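Local coordinates for protein blood group a-and b-cleaving endo-beta-galactosidase (Streptococcus pneumoniae, PDB 2YGL) that forms the tandem CBM51 modules, probably carbohydrate-binding, of a family 98 glycoside hydrolase that cleaves blood group A and B antigens, at residues M12-A17 / K26-D31; K55-G60 / E84-I89; I177-L182 / V237-G242; V296-D301 / S313-D318. All coordinates share one frame; numbering follows the deposited sequence.

Contact 1: M12-A17 / K26-D31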
loop_
_atom_site.group_PDB
_atom_site.type_symbol
_atom_site.label_atom_id
_atom_site.label_comp_id
_atom_site.label_asym_id
_atom_site.label_seq_id
_atom_site.Cartn_x
_atom_site.Cartn_y
_atom_site.Cartn_z
ATOM N N MET A 12 -18.069 -3.356 6.613
ATOM C CA MET A 12 -17.176 -4.304 7.276
ATOM C C MET A 12 -17.897 -5.029 8.406
ATOM O O MET A 12 -19.007 -4.655 8.789
ATOM C CB MET A 12 -15.934 -3.597 7.831
ATOM C CG MET A 12 -15.225 -2.689 6.845
ATOM S SD MET A 12 -13.787 -1.897 7.584
ATOM C CE MET A 12 -13.869 -0.299 6.805
ATOM N N ASP A 13 -17.259 -6.068 8.933
ATOM C CA ASP A 13 -17.786 -6.803 10.075
ATOM C C ASP A 13 -17.044 -6.363 11.329
ATOM O O ASP A 13 -15.816 -6.460 11.390
ATOM C CB ASP A 13 -17.620 -8.314 9.868
ATOM C CG ASP A 13 -18.126 -8.784 8.513
ATOM O OD1 ASP A 13 -19.283 -8.475 8.158
ATOM O OD2 ASP A 13 -17.365 -9.475 7.804
ATOM N N TRP A 14 -17.783 -5.865 12.320
ATOM C CA TRP A 14 -17.176 -5.484 13.594
ATOM C C TRP A 14 -16.736 -6.710 14.387
ATOM O O TRP A 14 -17.368 -7.765 14.305
ATOM C CB TRP A 14 -18.107 -4.585 14.428
ATOM C CG TRP A 14 -19.482 -5.134 14.701
ATOM C CD1 TRP A 14 -19.794 -6.286 15.371
ATOM C CD2 TRP A 14 -20.733 -4.529 14.346
ATOM N NE1 TRP A 14 -21.154 -6.446 15.433
ATOM C CE2 TRP A 14 -21.757 -5.384 14.811
ATOM C CE3 TRP A 14 -21.088 -3.354 13.668
ATOM C CZ2 TRP A 14 -23.116 -5.100 14.626
ATOM C CZ3 TRP A 14 -22.443 -3.073 13.482
ATOM C CH2 TRP A 14 -23.438 -3.945 13.961
ATOM N N SER A 15 -15.639 -6.577 15.129
ATOM C CA SER A 15 -15.174 -7.649 16.012
ATOM C C SER A 15 -16.083 -7.747 17.236
ATOM O O SER A 15 -16.304 -8.833 17.771
ATOM C CB SER A 15 -13.717 -7.428 16.425
ATOM O OG SER A 15 -13.544 -6.177 17.069
ATOM N N SER A 16 -16.605 -6.601 17.664
ATOM C CA SER A 16 -17.621 -6.528 18.712
ATOM C C SER A 16 -18.371 -5.198 18.637
ATOM O O SER A 16 -17.877 -4.218 18.065
ATOM C CB SER A 16 -17.005 -6.720 20.104
ATOM O OG SER A 16 -16.065 -5.700 20.393
ATOM N N ALA A 17 -19.570 -5.179 19.209
ATOM C CA ALA A 17 -20.397 -3.981 19.238
ATOM C C ALA A 17 -21.299 -3.996 20.463
ATOM O O ALA A 17 -22.035 -4.958 20.690
ATOM C CB ALA A 17 -21.226 -3.867 17.962
ATOM N N LYS A 26 -32.000 -5.820 20.314
ATOM C CA LYS A 26 -31.642 -4.755 19.380
ATOM C C LYS A 26 -30.142 -4.775 19.110
ATOM O O LYS A 26 -29.346 -5.136 19.984
ATOM C CB LYS A 26 -32.060 -3.389 19.930
ATOM C CG LYS A 26 -33.567 -3.155 19.939
ATOM C CD LYS A 26 -33.915 -1.776 20.484
ATOM C CE LYS A 26 -35.402 -1.670 20.788
ATOM N NZ LYS A 26 -35.747 -0.380 21.452
ATOM N N THR A 27 -29.762 -4.396 17.893
ATOM C CA THR A 27 -28.357 -4.366 17.495
ATOM C C THR A 27 -27.950 -2.989 16.973
ATOM O O THR A 27 -28.785 -2.232 16.463
ATOM C CB THR A 27 -28.046 -5.413 16.398
ATOM O OG1 THR A 27 -28.890 -5.179 15.266
ATOM C CG2 THR A 27 -28.267 -6.831 16.909
ATOM N N VAL A 28 -26.662 -2.683 17.105
ATOM C CA VAL A 28 -26.058 -1.501 16.487
ATOM C C VAL A 28 -26.380 -1.512 14.987
ATOM O O VAL A 28 -26.299 -2.553 14.334
ATOM C CB VAL A 28 -24.529 -1.459 16.741
ATOM C CG1 VAL A 28 -23.865 -0.340 15.954
ATOM C CG2 VAL A 28 -24.238 -1.302 18.235
ATOM N N GLN A 29 -26.766 -0.354 14.456
ATOM C CA GLN A 29 -27.313 -0.274 13.104
ATOM C C GLN A 29 -26.309 0.168 12.041
ATOM O O GLN A 29 -25.489 1.058 12.272
ATOM C CB GLN A 29 -28.548 0.629 13.092
ATOM C CG GLN A 29 -29.747 0.046 13.841
ATOM C CD GLN A 29 -30.346 -1.160 13.137
ATOM O OE1 GLN A 29 -30.812 -1.061 12.003
ATOM N NE2 GLN A 29 -30.332 -2.307 13.808
ATOM N N LYS A 30 -26.382 -0.476 10.878
ATOM C CA LYS A 30 -25.578 -0.095 9.722
ATOM C C LYS A 30 -26.419 0.773 8.797
ATOM O O LYS A 30 -27.524 0.380 8.404
ATOM C CB LYS A 30 -25.082 -1.326 8.956
ATOM C CG LYS A 30 -24.269 -2.318 9.774
ATOM C CD LYS A 30 -23.951 -3.561 8.951
ATOM C CE LYS A 30 -23.513 -4.710 9.837
ATOM N NZ LYS A 30 -23.376 -5.981 9.066
ATOM N N ASP A 31 -25.892 1.951 8.467
ATOM C CA ASP A 31 -26.520 2.882 7.521
ATOM C C ASP A 31 -27.902 3.375 7.969
ATOM O O ASP A 31 -28.768 3.692 7.146
ATOM C CB ASP A 31 -26.563 2.268 6.114
ATOM C CG ASP A 31 -25.195 1.808 5.639
ATOM O OD1 ASP A 31 -24.186 2.444 6.011
ATOM O OD2 ASP A 31 -25.124 0.809 4.894
HETATM O O HOH W 1 -21.238 -7.688 9.694
#
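At one edge of the first CBM51 beta-sandwich, Trp14, in segment 12-17, reaches to Val28, just before strand 29-30, and to Lys30 within it. Strands 16-17 and 29-30 belong to different sheets, so the contact joins the sheets at their margin. The far end of the indole does the touching. Its CH2 corner lies 3.2 Å from the backbone O of Val28, which sits at the ring edge near its plane. The same CH2 is 3.9 Å from Val28 CB, and CZ3 is equally close to Val28 CG1. Trp14 carries its ring with CG between the backbone N and the carbonyl carbon (chi1 55°). This folds the indole back along its own segment, and Ala17 CB lies against one face near the rim. Ala17 CB also meets Val28 CG2 at 4.0 Å, so the two methyl branches of Val28 serve different partners. Val28 continues inward onto Ile71, Ile61 and Thr63. Lys30 runs extended beyond CG and brings CE to 4.1 Å from Trp14 CZ3. Its NZ stands 5.5 Å from the centroid of the six-membered ring, a long and at most weak cation-pi attraction. A water also links the ammonium to the first segment. It donates to Asp13 OD1 at 2.6 Å and accepts from Lys30 NZ at 2.8 Å. The chemistry is therefore mixed: apolar carbon contacts towards the core, and at the rim a solvent-mediated link between opposite charges, which would probably help keep the extended lysine alongside the indole.

Contact 2: K55-G60 / E84-I89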
loop_
_atom_site.group_PDB
_atom_site.type_symbol
_atom_site.label_atom_id
_atom_site.label_comp_id
_atom_site.label_asym_id
_atom_site.label_seq_id
_atom_site.Cartn_x
_atom_site.Cartn_y
_atom_site.Cartn_z
ATOM N N LYS A 55 -28.017 17.649 7.151
ATOM C CA LYS A 55 -27.408 16.836 6.100
ATOM C C LYS A 55 -27.692 15.351 6.315
ATOM O O LYS A 55 -27.524 14.831 7.422
ATOM C CB LYS A 55 -25.897 17.077 6.026
ATOM C CG LYS A 55 -25.257 16.594 4.720
ATOM C CD LYS A 55 -23.756 16.358 4.854
ATOM C CE LYS A 55 -22.980 17.652 5.067
ATOM N NZ LYS A 55 -21.546 17.388 5.384
ATOM N N TYR A 56 -28.118 14.680 5.246
ATOM C CA TYR A 56 -28.405 13.244 5.268
ATOM C C TYR A 56 -27.222 12.433 4.743
ATOM O O TYR A 56 -26.457 12.906 3.903
ATOM C CB TYR A 56 -29.675 12.939 4.466
ATOM C CG TYR A 56 -30.929 13.499 5.098
ATOM C CD1 TYR A 56 -31.356 14.799 4.821
ATOM C CD2 TYR A 56 -31.685 12.733 5.986
ATOM C CE1 TYR A 56 -32.508 15.323 5.414
ATOM C CE2 TYR A 56 -32.835 13.247 6.583
ATOM C CZ TYR A 56 -33.237 14.539 6.291
ATOM O OH TYR A 56 -34.373 15.046 6.878
ATOM N N PHE A 57 -27.075 11.214 5.257
ATOM C CA PHE A 57 -25.939 10.358 4.927
ATOM C C PHE A 57 -26.426 8.969 4.537
ATOM O O PHE A 57 -27.224 8.367 5.256
ATOM C CB PHE A 57 -24.999 10.226 6.133
ATOM C CG PHE A 57 -24.338 11.513 6.554
ATOM C CD1 PHE A 57 -25.003 12.423 7.377
ATOM C CD2 PHE A 57 -23.035 11.801 6.156
ATOM C CE1 PHE A 57 -24.386 13.609 7.780
ATOM C CE2 PHE A 57 -22.409 12.984 6.555
ATOM C CZ PHE A 57 -23.086 13.889 7.368
ATOM N N ASP A 58 -25.940 8.463 3.405
ATOM C CA ASP A 58 -26.242 7.096 2.967
ATOM C C ASP A 58 -25.558 6.044 3.845
ATOM O O ASP A 58 -26.111 4.968 4.080
ATOM C CB ASP A 58 -25.814 6.880 1.509
ATOM C CG ASP A 58 -26.697 7.615 0.512
ATOM O OD1 ASP A 58 -27.859 7.938 0.829
ATOM O OD2 ASP A 58 -26.220 7.861 -0.613
ATOM N N LYS A 59 -24.351 6.361 4.315
ATOM C CA LYS A 59 -23.520 5.398 5.042
ATOM C C LYS A 59 -23.202 5.853 6.463
ATOM O O LYS A 59 -23.111 7.051 6.737
ATOM C CB LYS A 59 -22.212 5.133 4.285
ATOM C CG LYS A 59 -22.368 4.762 2.800
ATOM C CD LYS A 59 -23.048 3.405 2.596
ATOM C CE LYS A 59 -22.125 2.246 2.936
ATOM N NZ LYS A 59 -22.849 0.945 2.925
ATOM N N GLY A 60 -23.027 4.885 7.362
ATOM C CA GLY A 60 -22.634 5.177 8.736
ATOM C C GLY A 60 -22.990 4.097 9.737
ATOM O O GLY A 60 -23.519 3.042 9.377
ATOM N N GLU A 84 -12.047 8.592 8.836
ATOM C CA GLU A 84 -12.836 9.817 8.738
ATOM C C GLU A 84 -14.321 9.576 8.981
ATOM O O GLU A 84 -14.887 8.595 8.492
ATOM C CB GLU A 84 -12.599 10.513 7.392
ATOM C CG GLU A 84 -11.187 11.091 7.257
ATOM C CD GLU A 84 -10.976 11.909 6.000
ATOM O OE1 GLU A 84 -11.784 11.800 5.055
ATOM O OE2 GLU A 84 -9.987 12.668 5.962
ATOM N N THR A 85 -14.934 10.476 9.751
ATOM C CA THR A 85 -16.361 10.404 10.085
ATOM C C THR A 85 -16.882 11.730 10.637
ATOM O O THR A 85 -16.108 12.556 11.130
ATOM C CB THR A 85 -16.663 9.266 11.108
ATOM O OG1 THR A 85 -18.073 9.020 11.160
ATOM C CG2 THR A 85 -16.160 9.616 12.505
ATOM N N TYR A 86 -18.195 11.925 10.534
ATOM C CA TYR A 86 -18.883 13.017 11.211
ATOM C C TYR A 86 -19.601 12.442 12.427
ATOM O O TYR A 86 -20.249 11.399 12.332
ATOM C CB TYR A 86 -19.905 13.677 10.281
ATOM C CG TYR A 86 -19.306 14.385 9.085
ATOM C CD1 TYR A 86 -19.026 13.688 7.908
ATOM C CD2 TYR A 86 -19.030 15.751 9.125
ATOM C CE1 TYR A 86 -18.479 14.329 6.805
ATOM C CE2 TYR A 86 -18.481 16.407 8.021
ATOM C CZ TYR A 86 -18.209 15.686 6.867
ATOM O OH TYR A 86 -17.669 16.315 5.769
ATOM N N ILE A 87 -19.482 13.114 13.566
ATOM C CA ILE A 87 -20.142 12.660 14.790
ATOM C C ILE A 87 -21.135 13.677 15.336
ATOM O O ILE A 87 -20.960 14.884 15.176
ATOM C CB ILE A 87 -19.134 12.260 15.912
ATOM C CG1 ILE A 87 -18.140 13.398 16.196
ATOM C CG2 ILE A 87 -18.426 10.957 15.552
ATOM C CD1 ILE A 87 -17.385 13.257 17.514
ATOM N N GLY A 88 -22.170 13.162 15.990
ATOM C CA GLY A 88 -23.183 13.981 16.642
ATOM C C GLY A 88 -24.346 13.108 17.059
ATOM O O GLY A 88 -24.311 11.890 16.883
ATOM N N ILE A 89 -25.375 13.730 17.625
ATOM C CA ILE A 89 -26.604 13.025 17.965
ATOM C C ILE A 89 -27.545 13.121 16.770
ATOM O O ILE A 89 -27.780 14.213 16.249
ATOM C CB ILE A 89 -27.263 13.598 19.242
ATOM C CG1 ILE A 89 -26.316 13.448 20.438
ATOM C CG2 ILE A 89 -28.596 12.896 19.522
ATOM C CD1 ILE A 89 -26.726 14.232 21.678
#
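Strand 54-57, from a two-stranded antiparallel sheet, faces strand 82-87 of a larger sheet across their side chains, and the chain of segment 84-89 turns a corner at Gly88. Tyr86 points towards the first segment and receives both Phe57 and Lys55. The Phe57 and Tyr86 side chains meet at about a right angle. Their ring planes are inclined at 46° with centroids 5.6 Å apart, an oblique aromatic pair. Contact is made by the outer corner of the phenylalanine: CE2 lies 3.7 Å from Tyr86 CD1, and CZ is 4.1 Å from the same atom. Lys55 comes to the phenol end of the ring. Its CG is anti to the backbone N (chi1 -163°), and a bend at chi3 carries the ammonium across to Tyr86. NZ is 4.0 Å from Tyr86 CZ and 4.5 Å from the ring centroid, 29° off the normal. This is an off-centre cation-pi contact. Tyr86 also rests on Leu47, in the strand paired with 54-57, and its ring meets that of Phe134 in the neighbouring strand 133-138. Phe57 is the buried member and packs on Ala164. The small hairpin is thus held to the larger sheet of the first CBM51 module by aromatic carbon near the core and, further out, by a probably modest attraction between the off-centre ammonium and the tyrosine ring.

Contact 3: I177-L182 / V237-G242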
loop_
_atom_site.group_PDB
_atom_site.type_symbol
_atom_site.label_atom_id
_atom_site.label_comp_id
_atom_site.label_asym_id
_atom_site.label_seq_id
_atom_site.Cartn_x
_atom_site.Cartn_y
_atom_site.Cartn_z
ATOM N N ILE A 177 5.917 -7.153 -3.973
ATOM C CA ILE A 177 6.612 -7.644 -5.164
ATOM C C ILE A 177 7.070 -9.091 -4.983
ATOM O O ILE A 177 7.748 -9.419 -4.013
ATOM C CB ILE A 177 7.827 -6.745 -5.548
ATOM C CG1 ILE A 177 7.448 -5.251 -5.558
ATOM C CG2 ILE A 177 8.442 -7.191 -6.884
ATOM C CD1 ILE A 177 6.378 -4.845 -6.576
ATOM N N THR A 178 6.661 -9.945 -5.917
ATOM C CA THR A 178 7.095 -11.341 -5.971
ATOM C C THR A 178 7.437 -11.692 -7.425
ATOM O O THR A 178 7.012 -10.985 -8.342
ATOM C CB THR A 178 6.000 -12.316 -5.465
ATOM O OG1 THR A 178 4.885 -12.300 -6.366
ATOM C CG2 THR A 178 5.532 -11.956 -4.056
ATOM N N PRO A 179 8.210 -12.777 -7.645
ATOM C CA PRO A 179 8.398 -13.245 -9.017
ATOM C C PRO A 179 7.066 -13.488 -9.729
ATOM O O PRO A 179 6.908 -13.081 -10.882
ATOM C CB PRO A 179 9.174 -14.548 -8.830
ATOM C CG PRO A 179 9.984 -14.305 -7.607
ATOM C CD PRO A 179 9.110 -13.475 -6.704
ATOM N N ASP A 180 6.117 -14.120 -9.035
ATOM C CA ASP A 180 4.761 -14.340 -9.555
ATOM C C ASP A 180 4.089 -13.058 -10.049
ATOM O O ASP A 180 3.499 -13.040 -11.132
ATOM C CB ASP A 180 3.870 -15.002 -8.495
ATOM C CG ASP A 180 4.016 -16.510 -8.464
ATOM O OD1 ASP A 180 4.444 -17.097 -9.482
ATOM O OD2 ASP A 180 3.690 -17.113 -7.419
ATOM N N LEU A 181 4.179 -11.998 -9.246
ATOM C CA LEU A 181 3.570 -10.712 -9.583
ATOM C C LEU A 181 4.191 -10.105 -10.843
ATOM O O LEU A 181 3.477 -9.600 -11.709
ATOM C CB LEU A 181 3.665 -9.736 -8.402
ATOM C CG LEU A 181 3.182 -8.295 -8.621
ATOM C CD1 LEU A 181 1.690 -8.234 -8.946
ATOM C CD2 LEU A 181 3.500 -7.431 -7.411
ATOM N N LEU A 182 5.519 -10.161 -10.939
ATOM C CA LEU A 182 6.221 -9.649 -12.115
ATOM C C LEU A 182 5.973 -10.515 -13.350
ATOM O O LEU A 182 6.026 -10.020 -14.477
ATOM C CB LEU A 182 7.725 -9.481 -11.839
ATOM C CG LEU A 182 8.140 -8.518 -10.715
ATOM C CD1 LEU A 182 9.649 -8.311 -10.697
ATOM C CD2 LEU A 182 7.421 -7.170 -10.814
ATOM N N VAL A 237 13.614 -20.148 -10.468
ATOM C CA VAL A 237 12.375 -19.536 -10.951
ATOM C C VAL A 237 12.602 -18.878 -12.313
ATOM O O VAL A 237 13.542 -18.093 -12.486
ATOM C CB VAL A 237 11.822 -18.479 -9.946
ATOM C CG1 VAL A 237 10.519 -17.862 -10.458
ATOM C CG2 VAL A 237 11.600 -19.094 -8.569
ATOM N N GLU A 238 11.739 -19.206 -13.274
ATOM C CA GLU A 238 11.779 -18.595 -14.601
ATOM C C GLU A 238 11.011 -17.279 -14.640
ATOM O O GLU A 238 9.991 -17.125 -13.966
ATOM C CB GLU A 238 11.204 -19.537 -15.655
ATOM C CG GLU A 238 12.102 -20.706 -16.009
ATOM C CD GLU A 238 11.578 -21.497 -17.187
ATOM O OE1 GLU A 238 10.403 -21.922 -17.144
ATOM O OE2 GLU A 238 12.343 -21.698 -18.154
ATOM N N PHE A 239 11.506 -16.340 -15.441
ATOM C CA PHE A 239 10.837 -15.062 -15.648
ATOM C C PHE A 239 10.356 -14.938 -17.089
ATOM O O PHE A 239 11.102 -15.220 -18.027
ATOM C CB PHE A 239 11.766 -13.898 -15.287
ATOM C CG PHE A 239 11.909 -13.671 -13.810
ATOM C CD1 PHE A 239 12.832 -14.398 -13.063
ATOM C CD2 PHE A 239 11.115 -12.733 -13.161
ATOM C CE1 PHE A 239 12.962 -14.193 -11.690
ATOM C CE2 PHE A 239 11.238 -12.519 -11.793
ATOM C CZ PHE A 239 12.163 -13.250 -11.055
ATOM N N ASN A 240 9.100 -14.529 -17.253
ATOM C CA ASN A 240 8.518 -14.302 -18.573
ATOM C C ASN A 240 9.185 -13.137 -19.292
ATOM O O ASN A 240 9.367 -13.170 -20.508
ATOM C CB ASN A 240 7.011 -14.033 -18.466
ATOM C CG ASN A 240 6.222 -15.237 -17.966
ATOM O OD1 ASN A 240 6.590 -16.391 -18.204
ATOM N ND2 ASN A 240 5.114 -14.967 -17.280
ATOM N N LYS A 241 9.541 -12.105 -18.531
ATOM C CA LYS A 241 10.094 -10.880 -19.098
ATOM C C LYS A 241 11.399 -10.489 -18.415
ATOM O O LYS A 241 11.624 -10.827 -17.252
ATOM C CB LYS A 241 9.087 -9.723 -18.977
ATOM C CG LYS A 241 7.695 -9.989 -19.561
ATOM C CD LYS A 241 7.692 -9.996 -21.087
ATOM C CE LYS A 241 7.788 -8.596 -21.667
ATOM N NZ LYS A 241 7.926 -8.658 -23.142
ATOM N N GLY A 242 12.248 -9.765 -19.141
ATOM C CA GLY A 242 13.486 -9.242 -18.573
ATOM C C GLY A 242 14.572 -8.926 -19.582
ATOM O O GLY A 242 14.334 -8.933 -20.786
HETATM O O HOH W 2 8.503 -11.470 -15.745
#
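Phe239 sets its CG anti to the carbonyl carbon (chi1 -77°), and this swings the far end of the ring to Pro179, although the CB itself does not point there. Val237, with CG1 anti to the backbone N (chi1 -179°), turns that methyl to the same proline. Pro179 CB is the shared meeting point. It lies 3.9 Å from Val237 CG1 and 3.9 Å from Phe239 CZ, and the proline approaches the phenyl ring obliquely. Phe239 CE2 adds a contact to Pro179 CA at 4.0 Å. The proline is the first residue of helix 179-184, where the lack of an N-H costs no helix bond. Thr178 occupies the N-cap just before it and takes a bond from Leu181 N on its OG1 at 3.0 Å. The short helix is set against strand 235-239, one arm of the two-stranded hairpin 228-232/235-239 in the second CBM51 module. Tyr268 of strand 262-271 touches both Pro179 and Leu182, and Ile232 of the hairpin packs on Pro179 and Val237. Further along, one water spans the segments. It accepts from Lys241 N at 3.0 Å and donates weakly to Leu182 O, and it sits in the plane of the Phe239 ring at its edge. Leu182 O is also gripped by the hydroxyl of Tyr191. Asn240 ND2 bonds Asn183 O, adding a direct polar tie between the helix and the turn that follows the strand.

Contact 4: V296-D301 / S313-D318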
loop_
_atom_site.group_PDB
_atom_site.type_symbol
_atom_site.label_atom_id
_atom_site.label_comp_id
_atom_site.label_asym_id
_atom_site.label_seq_id
_atom_site.Cartn_x
_atom_site.Cartn_y
_atom_site.Cartn_z
ATOM N N VAL A 296 24.068 7.765 -9.117
ATOM C CA VAL A 296 23.737 6.427 -8.628
ATOM C C VAL A 296 22.611 6.526 -7.603
ATOM O O VAL A 296 22.765 7.171 -6.562
ATOM C CB VAL A 296 24.979 5.715 -8.017
ATOM C CG1 VAL A 296 24.597 4.388 -7.387
ATOM C CG2 VAL A 296 26.054 5.505 -9.081
ATOM N N ILE A 297 21.473 5.910 -7.919
ATOM C CA ILE A 297 20.319 5.894 -7.015
ATOM C C ILE A 297 20.086 4.510 -6.411
ATOM O O ILE A 297 19.303 4.361 -5.470
ATOM C CB ILE A 297 19.026 6.438 -7.686
ATOM C CG1 ILE A 297 18.665 5.617 -8.933
ATOM C CG2 ILE A 297 19.181 7.931 -8.002
ATOM C CD1 ILE A 297 17.245 5.826 -9.428
ATOM N N TYR A 298 20.759 3.504 -6.971
ATOM C CA TYR A 298 20.855 2.180 -6.366
ATOM C C TYR A 298 22.229 1.559 -6.624
ATOM O O TYR A 298 22.743 1.615 -7.741
ATOM C CB TYR A 298 19.770 1.218 -6.880
ATOM C CG TYR A 298 19.975 -0.191 -6.349
ATOM C CD1 TYR A 298 19.424 -0.581 -5.129
ATOM C CD2 TYR A 298 20.761 -1.117 -7.045
ATOM C CE1 TYR A 298 19.629 -1.857 -4.623
ATOM C CE2 TYR A 298 20.978 -2.396 -6.543
ATOM C CZ TYR A 298 20.408 -2.758 -5.335
ATOM O OH TYR A 298 20.612 -4.020 -4.834
ATOM N N SER A 299 22.800 0.958 -5.582
ATOM C CA SER A 299 24.012 0.154 -5.707
ATOM C C SER A 299 23.882 -1.135 -4.904
ATOM O O SER A 299 23.447 -1.117 -3.750
ATOM C CB SER A 299 25.237 0.938 -5.248
ATOM O OG SER A 299 26.424 0.213 -5.512
ATOM N N SER A 300 24.264 -2.252 -5.519
ATOM C CA SER A 300 24.159 -3.564 -4.881
ATOM C C SER A 300 25.206 -3.800 -3.788
ATOM O O SER A 300 25.076 -4.736 -2.994
ATOM C CB SER A 300 24.227 -4.680 -5.929
ATOM O OG SER A 300 25.488 -4.706 -6.572
ATOM N N ASP A 301 26.231 -2.951 -3.735
ATOM C CA ASP A 301 27.332 -3.156 -2.788
ATOM C C ASP A 301 27.065 -2.685 -1.350
ATOM O O ASP A 301 27.940 -2.790 -0.488
ATOM C CB ASP A 301 28.668 -2.624 -3.333
ATOM C CG ASP A 301 28.595 -1.183 -3.796
ATOM O OD1 ASP A 301 27.722 -0.424 -3.319
ATOM O OD2 ASP A 301 29.436 -0.808 -4.642
ATOM N N SER A 313 21.425 -15.944 -4.211
ATOM C CA SER A 313 20.015 -15.687 -4.510
ATOM C C SER A 313 19.855 -14.307 -5.133
ATOM O O SER A 313 20.452 -13.336 -4.665
ATOM C CB SER A 313 19.155 -15.792 -3.247
ATOM O OG SER A 313 18.846 -17.143 -2.942
ATOM N N ALA A 314 19.063 -14.235 -6.199
ATOM C CA ALA A 314 18.799 -12.976 -6.890
ATOM C C ALA A 314 18.136 -11.984 -5.939
ATOM O O ALA A 314 17.250 -12.360 -5.169
ATOM C CB ALA A 314 17.922 -13.214 -8.118
ATOM N N PHE A 315 18.579 -10.730 -5.981
ATOM C CA PHE A 315 18.048 -9.698 -5.084
ATOM C C PHE A 315 17.022 -8.798 -5.769
ATOM O O PHE A 315 17.097 -8.564 -6.978
ATOM C CB PHE A 315 19.176 -8.869 -4.446
ATOM C CG PHE A 315 20.159 -8.295 -5.432
ATOM C CD1 PHE A 315 21.296 -9.009 -5.798
ATOM C CD2 PHE A 315 19.963 -7.029 -5.975
ATOM C CE1 PHE A 315 22.211 -8.482 -6.702
ATOM C CE2 PHE A 315 20.873 -6.491 -6.883
ATOM C CZ PHE A 315 22.001 -7.222 -7.248
ATOM N N LEU A 316 16.063 -8.305 -4.985
ATOM C CA LEU A 316 15.049 -7.389 -5.494
ATOM C C LEU A 316 15.567 -5.958 -5.501
ATOM O O LEU A 316 16.003 -5.439 -4.471
ATOM C CB LEU A 316 13.752 -7.483 -4.677
ATOM C CG LEU A 316 12.586 -6.554 -5.060
ATOM C CD1 LEU A 316 12.124 -6.756 -6.507
ATOM C CD2 LEU A 316 11.414 -6.723 -4.103
ATOM N N VAL A 317 15.533 -5.340 -6.677
ATOM C CA VAL A 317 15.822 -3.918 -6.815
ATOM C C VAL A 317 14.495 -3.192 -6.996
ATOM O O VAL A 317 13.765 -3.436 -7.961
ATOM C CB VAL A 317 16.763 -3.618 -8.007
ATOM C CG1 VAL A 317 16.940 -2.113 -8.186
ATOM C CG2 VAL A 317 18.113 -4.285 -7.803
ATOM N N ASP A 318 14.184 -2.315 -6.048
ATOM C CA ASP A 318 12.953 -1.540 -6.078
ATOM C C ASP A 318 13.280 -0.124 -5.624
ATOM O O ASP A 318 13.381 0.145 -4.425
ATOM C CB ASP A 318 11.896 -2.188 -5.173
ATOM C CG ASP A 318 10.553 -1.471 -5.218
ATOM O OD1 ASP A 318 10.452 -0.373 -5.814
ATOM O OD2 ASP A 318 9.583 -2.015 -4.652
#
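Tyr298 lays its ring over Val317 and pushes its hydroxyl end against Phe315. The valine meets the ring with both methyls. CG1 stands 4.0 Å above the ring plane, over its centre. CG2 lies towards the phenol end, 3.7 Å from Tyr298 CE2, and makes a CH-pi contact over the face, 4.0 Å from the centroid and 28° off the normal. The tyrosine reaches this place because its CG is anti to the backbone N (chi1 174°), which directs the ring towards strand 315-320 of the other sheet. Its tip then comes to the phenylalanine at a slant. Tyr298 OH is 3.2 Å from Phe315 CE2 and 3.3 Å from CD2, so the oxygen sits by one C–C side of the phenyl ring, in an oblique approach. Strand 295-299 is an edge strand of the five-stranded sheet in the second CBM51 module, while 315-320 belongs to the larger antiparallel sheet. The contact therefore lies between the two sheets of a beta-sandwich. A classic beta bulge in the edge strand sets two residues, Ile297 and Tyr298, against Val290. Phe315 and Val317 both rest on Val269 of the neighbouring strand 262-271. Beyond the tyrosine, Ser300 brings its CB to 3.6 Å from Phe315 CZ. Its OG is bonded to Phe288 N, so the serine gives carbon to the phenyl ring while its polar atom is satisfied by the backbone of strand 285-292. Ser299 points the other way and donates from OG to Asp301 OD1 at 2.6 Å, meeting the carboxylate from above its plane.

The four contacts follow one another along the chain, 1 and 2 in the first CBM51 module, 4 in the second, and 3 joining helix 179-184 to that second module. Centres of contacts 1 and 2 are about 15 Å apart. They touch through the salt bridge of Asp31 to Lys59, and both reach the same antiparallel sheet. Contacts 3 and 4, with centres about 16 Å apart, meet where Ile177 packs on Leu316. Between the pairs the centres are 42 to 48 Å apart, on opposite sides of the chain's centre. The modules repeat one sandwich plan, with matching hairpins 45-48/54-57 and 228-232/235-239, consistent with two separate carbohydrate-binding units in tandem.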